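PDB 6W1K: 2-oxoadipate dioxygenase/decarboxylase, chloroplastic/amyloplastic from Oryza sativa, which catalyses the iron(II)-dependent, oxygen-consuming decarboxylation and hydroxylation of 2-oxoadipate to D-2-hydroxyglutarate, a step of plant lysine catabolism. Local coordinates for residues A[60-65]-A[122-127]; A[242-247]-A[264-269]. All blocks are in the same frame, centred on the assembly; numbering follows the deposited sequence.

Contact 1. Residues A[60-65]-A[122-127]; sequences FAFRTF and IFISEL. With OOG (2-oxoadipic acid), chain F.
Phe60 and Ile122 pair in parallel register, as strands 57-65 and 121-127 run side by side in the mixed sheet of this enzyme of the glyoxalase clan, with 2-oxoadipate bound over one face. Backbone bonds come first: Phe123 N to Phe60 O (2.9 Å), Phe62 N to Phe123 O, Ser125 N to Phe62 O and Leu127 N to Thr64 O. A side-chain bond joins them, Thr64 OG1 giving its proton to Ser125 O at 2.9 Å. On the face of Phe60, Phe62 and Ile122, apolar contacts gather: Ile122 CG2 meets the edge of the Phe62 ring, 3.9 Å from CE1, while Ile122 CD1 lies against Phe60 CB; Phe62, Ile122 and Ile124 touch helix 72-81. The other face carries Arg63, Phe123 and Ser125. Arg63, extended from CG to NE, brings two N-H groups to the distal carboxylate of the substrate in a nearly straight fork, NE to O1 2.8 Å (175°) and NH2 to O2 2.6 Å (174°). Trp185 adds a cation-pi contact. Cutting Arg63 back to an alanine is likely to leave that carboxylate without its positive mate, with Tyr265 OH still bonded to it. Phe123, its ring swung away from the backbone N (chi1 -174°), lays one face against the substrate, CE1 3.8 Å from C4. Ser125 OG, also hydrogen-bonded to Tyr182 OH, donates at 2.6 Å to a water that itself donates to Phe62 O and substrate O1.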
loop_
_atom_site.group_PDB
_atom_site.type_symbol
_atom_site.label_atom_id
_atom_site.label_comp_id
_atom_site.label_asym_id
_atom_site.label_seq_id
_atom_site.Cartn_x
_atom_site.Cartn_y
_atom_site.Cartn_z
ATOM N N PHE A 60 -2.148 0.838 4.104
ATOM C CA PHE A 60 -0.896 1.330 3.556
ATOM C C PHE A 60 -0.201 0.131 2.926
ATOM O O PHE A 60 -0.330 -0.978 3.439
ATOM C CB PHE A 60 0.014 1.876 4.654
ATOM C CG PHE A 60 -0.279 3.276 5.104
ATOM C CD1 PHE A 60 -1.443 3.932 4.728
ATOM C CD2 PHE A 60 0.630 3.937 5.930
ATOM C CE1 PHE A 60 -1.698 5.200 5.132
ATOM C CE2 PHE A 60 0.395 5.238 6.330
ATOM C CZ PHE A 60 -0.797 5.866 5.937
ATOM N N ALA A 61 0.574 0.341 1.849
ATOM C CA ALA A 61 1.310 -0.764 1.228
ATOM C C ALA A 61 2.766 -0.357 0.982
ATOM O O ALA A 61 3.060 0.817 0.761
ATOM C CB ALA A 61 0.646 -1.214 -0.072
ATOM N N PHE A 62 3.675 -1.321 1.128
ATOM C CA PHE A 62 5.119 -1.115 0.990
ATOM C C PHE A 62 5.698 -2.264 0.171
ATOM O O PHE A 62 5.170 -3.378 0.190
ATOM C CB PHE A 62 5.859 -1.048 2.354
ATOM C CG PHE A 62 5.351 0.024 3.283
ATOM C CD1 PHE A 62 4.282 -0.224 4.137
ATOM C CD2 PHE A 62 5.935 1.269 3.301
ATOM C CE1 PHE A 62 3.830 0.771 4.973
ATOM C CE2 PHE A 62 5.499 2.277 4.138
ATOM C CZ PHE A 62 4.451 2.019 4.990
ATOM N N ARG A 63 6.821 -1.984 -0.520
ATOM C CA ARG A 63 7.539 -2.951 -1.329
ATOM C C ARG A 63 8.983 -3.090 -0.863
ATOM O O ARG A 63 9.603 -2.117 -0.410
ATOM C CB ARG A 63 7.525 -2.535 -2.799
ATOM C CG ARG A 63 6.127 -2.455 -3.397
ATOM C CD ARG A 63 6.181 -2.214 -4.885
ATOM N NE ARG A 63 4.845 -2.177 -5.465
ATOM C CZ ARG A 63 4.604 -1.847 -6.727
ATOM N NH1 ARG A 63 5.616 -1.533 -7.529
ATOM N NH2 ARG A 63 3.370 -1.818 -7.178
ATOM N N THR A 64 9.522 -4.302 -0.973
ATOM C CA THR A 64 10.854 -4.542 -0.432
ATOM C C THR A 64 11.597 -5.605 -1.238
ATOM O O THR A 64 11.003 -6.363 -2.014
ATOM C CB THR A 64 10.800 -4.990 1.032
ATOM O OG1 THR A 64 10.306 -6.343 1.089
ATOM C CG2 THR A 64 9.894 -4.103 1.899
ATOM N N PHE A 65 12.912 -5.669 -1.026
ATOM C CA PHE A 65 13.739 -6.730 -1.598
ATOM C C PHE A 65 13.884 -7.871 -0.597
ATOM O O PHE A 65 14.439 -7.679 0.494
ATOM C CB PHE A 65 15.121 -6.197 -1.954
ATOM C CG PHE A 65 15.145 -5.291 -3.154
ATOM C CD1 PHE A 65 14.770 -5.748 -4.399
ATOM C CD2 PHE A 65 15.616 -3.990 -3.035
ATOM C CE1 PHE A 65 14.846 -4.913 -5.520
ATOM C CE2 PHE A 65 15.695 -3.146 -4.142
ATOM C CZ PHE A 65 15.295 -3.599 -5.378
ATOM N N ILE A 122 -1.801 -2.834 7.184
ATOM C CA ILE A 122 -0.533 -2.700 6.479
ATOM C C ILE A 122 -0.334 -3.915 5.579
ATOM O O ILE A 122 -0.505 -5.049 6.018
ATOM C CB ILE A 122 0.670 -2.545 7.443
ATOM C CG1 ILE A 122 0.427 -1.461 8.490
ATOM C CG2 ILE A 122 1.920 -2.242 6.624
ATOM C CD1 ILE A 122 0.510 -0.080 7.988
ATOM N N PHE A 123 0.020 -3.669 4.318
ATOM C CA PHE A 123 0.278 -4.704 3.317
ATOM C C PHE A 123 1.745 -4.541 2.915
ATOM O O PHE A 123 2.132 -3.462 2.465
ATOM C CB PHE A 123 -0.666 -4.532 2.111
ATOM C CG PHE A 123 -0.583 -5.626 1.086
ATOM C CD1 PHE A 123 0.477 -5.677 0.171
ATOM C CD2 PHE A 123 -1.578 -6.594 1.015
ATOM C CE1 PHE A 123 0.538 -6.698 -0.794
ATOM C CE2 PHE A 123 -1.524 -7.616 0.065
ATOM C CZ PHE A 123 -0.464 -7.674 -0.834
ATOM N N ILE A 124 2.574 -5.574 3.138
ATOM C CA ILE A 124 4.009 -5.483 2.868
ATOM C C ILE A 124 4.383 -6.653 1.968
ATOM O O ILE A 124 4.131 -7.813 2.316
ATOM C CB ILE A 124 4.868 -5.521 4.135
ATOM C CG1 ILE A 124 4.391 -4.464 5.140
ATOM C CG2 ILE A 124 6.303 -5.257 3.759
ATOM C CD1 ILE A 124 5.069 -4.522 6.502
ATOM N N SER A 125 4.942 -6.353 0.825
ATOM C CA SER A 125 5.361 -7.391 -0.107
ATOM C C SER A 125 6.886 -7.384 -0.194
ATOM O O SER A 125 7.557 -6.427 0.222
ATOM C CB SER A 125 4.695 -7.183 -1.461
ATOM O OG SER A 125 5.043 -5.942 -2.012
ATOM N N GLU A 126 7.434 -8.500 -0.670
ATOM C CA GLU A 126 8.857 -8.572 -0.966
ATOM C C GLU A 126 9.091 -9.327 -2.267
ATOM O O GLU A 126 8.383 -10.280 -2.582
ATOM C CB GLU A 126 9.646 -9.261 0.162
ATOM C CG GLU A 126 9.348 -10.735 0.361
ATOM C CD GLU A 126 10.006 -11.334 1.618
ATOM O OE1 GLU A 126 10.548 -10.592 2.474
ATOM O OE2 GLU A 126 9.968 -12.566 1.750
ATOM N N LEU A 127 10.110 -8.905 -2.999
ATOM C CA LEU A 127 10.559 -9.644 -4.177
ATOM C C LEU A 127 11.424 -10.835 -3.769
ATOM O O LEU A 127 12.352 -10.701 -2.958
ATOM C CB LEU A 127 11.337 -8.693 -5.074
ATOM C CG LEU A 127 11.899 -9.262 -6.385
ATOM C CD1 LEU A 127 10.866 -9.565 -7.418
ATOM C CD2 LEU A 127 12.879 -8.183 -6.881
HETATM C C2 OOG F . 0.586 -3.711 -3.406
HETATM C C3 OOG F . -0.544 -4.168 -4.330
HETATM C C4 OOG F . -1.511 -5.083 -3.570
HETATM C C6 OOG F . -3.936 -4.725 -2.568
HETATM O O4 OOG F . -4.254 -5.923 -2.779
HETATM O O3 OOG F . -4.815 -3.899 -2.241
HETATM C C5 OOG F . -2.486 -4.278 -2.710
HETATM C C1 OOG F . 1.698 -2.983 -4.175
HETATM O O1 OOG F . 2.767 -2.849 -3.688
HETATM O O2 OOG F . 1.482 -2.464 -5.453
HETATM O O5 OOG F . -2.128 -3.306 -2.146
HETATM O O HOH W 1 3.131 -4.293 -1.562
#

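Contact 2. Residues A[242-247]-A[264-269]; sequences SSTVAD and SYIEFA. With NI (nickel (II) ion), chain E; OOG (2-oxoadipic acid), chain F.
Glu267 leaves its strand beside Ser243, the two CB atoms 4.3 Å apart on the face turned to the metal. Its CB lies 3.6 Å from Ser242 O, and CG, anti to the backbone N (chi1 179°), passes the same oxygen at 3.1 Å. The extended chain then carries CD to the nickel ion, which OE1 binds at 1.9 Å. OE2 takes a hydrogen bond from Gln241 NE2, a bond that probably helps fix the turn of the carboxylate; Gln241 also binds 2-oxoadipate. His59 and His195 complete the protein ligands of this two-histidine, one-carboxylate site, where nickel occupies the place of the iron(II) cofactor; O3 and O5 of 2-oxoadipate chelate the same ion. Beneath the site the strands form an antiparallel ladder: Ser242 and Phe268 are a hydrogen-bonded pair, Ser243 and Glu267 a non-hydrogen-bonded one. Past it, segment 242-247 leaves strand geometry, and Thr244 bonds Ile266 twice, N to Ile266 O and OG1 from Ile266 N, the latter at 3.1 Å and nearly straight (168°). Thr244 CG2 reaches CZ of Phe268, the two side chains at about a right angle. Tyr265 packs its CB against Ala246 CB and sets its ring beside Ser243 CB. Its OH gives a hydrogen bond of 2.8 Å to O2 of the substrate, which sits at the ring edge, in plane.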
loop_
_atom_site.group_PDB
_atom_site.type_symbol
_atom_site.label_atom_id
_atom_site.label_comp_id
_atom_site.label_asym_id
_atom_site.label_seq_id
_atom_site.Cartn_x
_atom_site.Cartn_y
_atom_site.Cartn_z
ATOM N N SER A 242 -10.140 -0.477 -6.740
ATOM C CA SER A 242 -9.669 0.247 -7.919
ATOM C C SER A 242 -8.471 1.092 -7.498
ATOM O O SER A 242 -8.227 1.303 -6.305
ATOM C CB SER A 242 -10.778 1.108 -8.528
ATOM O OG SER A 242 -11.275 2.020 -7.575
ATOM N N SER A 243 -7.708 1.569 -8.483
ATOM C CA SER A 243 -6.465 2.283 -8.203
ATOM C C SER A 243 -6.144 3.199 -9.376
ATOM O O SER A 243 -6.506 2.906 -10.514
ATOM C CB SER A 243 -5.268 1.349 -7.984
ATOM O OG SER A 243 -4.931 0.646 -9.156
ATOM N N THR A 244 -5.463 4.311 -9.089
ATOM C CA THR A 244 -4.996 5.182 -10.150
ATOM C C THR A 244 -3.735 4.594 -10.769
ATOM O O THR A 244 -3.040 3.766 -10.169
ATOM C CB THR A 244 -4.690 6.592 -9.638
ATOM O OG1 THR A 244 -3.764 6.516 -8.550
ATOM C CG2 THR A 244 -5.948 7.323 -9.207
ATOM N N VAL A 245 -3.462 5.023 -11.997
ATOM C CA VAL A 245 -2.141 4.851 -12.579
ATOM C C VAL A 245 -1.150 5.717 -11.816
ATOM O O VAL A 245 -1.407 6.900 -11.552
ATOM C CB VAL A 245 -2.176 5.212 -14.071
ATOM C CG1 VAL A 245 -0.789 5.075 -14.697
ATOM C CG2 VAL A 245 -3.195 4.326 -14.790
ATOM N N ALA A 246 -0.010 5.125 -11.462
ATOM C CA ALA A 246 0.991 5.803 -10.669
ATOM C C ALA A 246 1.463 7.075 -11.365
ATOM O O ALA A 246 1.498 7.166 -12.597
ATOM C CB ALA A 246 2.187 4.880 -10.408
ATOM N N ASP A 247 1.800 8.074 -10.551
ATOM C CA ASP A 247 2.500 9.245 -11.042
ATOM C C ASP A 247 3.907 8.873 -11.511
ATOM O O ASP A 247 4.493 7.871 -11.094
ATOM C CB ASP A 247 2.589 10.317 -9.960
ATOM C CG ASP A 247 1.293 11.109 -9.822
ATOM O OD1 ASP A 247 0.624 11.372 -10.845
ATOM O OD2 ASP A 247 0.932 11.462 -8.683
ATOM N N SER A 264 4.325 6.671 -6.794
ATOM C CA SER A 264 3.290 5.891 -6.128
ATOM C C SER A 264 1.930 6.221 -6.718
ATOM O O SER A 264 1.793 7.013 -7.650
ATOM C CB SER A 264 3.331 6.151 -4.629
ATOM O OG SER A 264 4.582 5.733 -4.113
ATOM N N TYR A 265 0.908 5.573 -6.173
ATOM C CA TYR A 265 -0.447 5.710 -6.670
ATOM C C TYR A 265 -1.367 5.705 -5.469
ATOM O O TYR A 265 -0.913 5.680 -4.320
ATOM C CB TYR A 265 -0.802 4.602 -7.658
ATOM C CG TYR A 265 -0.806 3.174 -7.107
ATOM C CD1 TYR A 265 0.353 2.418 -7.101
ATOM C CD2 TYR A 265 -1.966 2.577 -6.635
ATOM C CE1 TYR A 265 0.377 1.132 -6.642
ATOM C CE2 TYR A 265 -1.948 1.271 -6.160
ATOM C CZ TYR A 265 -0.762 0.560 -6.168
ATOM O OH TYR A 265 -0.694 -0.736 -5.718
ATOM N N ILE A 266 -2.668 5.782 -5.720
ATOM C CA ILE A 266 -3.651 5.726 -4.646
ATOM C C ILE A 266 -4.722 4.709 -5.019
ATOM O O ILE A 266 -5.095 4.576 -6.190
ATOM C CB ILE A 266 -4.254 7.124 -4.347
ATOM C CG1 ILE A 266 -5.192 7.044 -3.132
ATOM C CG2 ILE A 266 -5.003 7.718 -5.552
ATOM C CD1 ILE A 266 -5.584 8.422 -2.501
ATOM N N GLU A 267 -5.202 3.972 -4.021
ATOM C CA GLU A 267 -6.202 2.936 -4.219
ATOM C C GLU A 267 -7.491 3.332 -3.499
ATOM O O GLU A 267 -7.503 4.196 -2.607
ATOM C CB GLU A 267 -5.650 1.582 -3.740
ATOM C CG GLU A 267 -6.593 0.423 -3.878
ATOM C CD GLU A 267 -6.178 -0.767 -3.017
ATOM O OE1 GLU A 267 -4.979 -1.088 -3.003
ATOM O OE2 GLU A 267 -7.045 -1.382 -2.346
ATOM N N PHE A 268 -8.597 2.753 -3.979
ATOM C CA PHE A 268 -9.931 2.905 -3.400
ATOM C C PHE A 268 -10.535 1.518 -3.217
ATOM O O PHE A 268 -10.457 0.672 -4.116
ATOM C CB PHE A 268 -10.804 3.786 -4.295
ATOM C CG PHE A 268 -10.016 4.808 -5.066
ATOM C CD1 PHE A 268 -9.461 5.911 -4.429
ATOM C CD2 PHE A 268 -9.843 4.667 -6.438
ATOM C CE1 PHE A 268 -8.737 6.861 -5.151
ATOM C CE2 PHE A 268 -9.127 5.599 -7.166
ATOM C CZ PHE A 268 -8.562 6.694 -6.527
ATOM N N ALA A 269 -11.093 1.267 -2.041
ATOM C CA ALA A 269 -11.554 -0.071 -1.718
ATOM C C ALA A 269 -12.898 -0.021 -1.023
ATOM O O ALA A 269 -13.151 0.837 -0.166
ATOM C CB ALA A 269 -10.536 -0.817 -0.849
HETATM NI NI NI E . -3.680 -1.879 -1.857
HETATM C C2 OOG F . 0.586 -3.711 -3.406
HETATM C C3 OOG F . -0.544 -4.168 -4.330
HETATM C C4 OOG F . -1.511 -5.083 -3.570
HETATM C C6 OOG F . -3.936 -4.725 -2.568
HETATM O O4 OOG F . -4.254 -5.923 -2.779
HETATM O O3 OOG F . -4.815 -3.899 -2.241
HETATM C C5 OOG F . -2.486 -4.278 -2.710
HETATM C C1 OOG F . 1.698 -2.983 -4.175
HETATM O O1 OOG F . 2.767 -2.849 -3.688
HETATM O O2 OOG F . 1.482 -2.464 -5.453
HETATM O O5 OOG F . -2.128 -3.306 -2.146
HETATM O O HOH W 2 0.065 9.340 -7.242
#

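In the fold
Both contacts are buried and belong to one mixed sheet, joined through strand 195-199, which pairs with 57-65 on one side and with 258-271 on the other. Contact 1 is parallel strand pairing with a largely apolar face against helix 72-81; contact 2 is a short antiparallel ladder that gives way to a loop, with one threonine hydroxyl supplementing the backbone bonds and helix 38-51 packed behind it. They share the substrate but divide the work: contact 1 brings a positive charge and an aromatic face, contact 2 a metal-binding carboxylate and a phenol. Arg63 and Tyr265 meet at the distal carboxylate, Arg63 NH2 lying 4.2 Å from Tyr265 CE1.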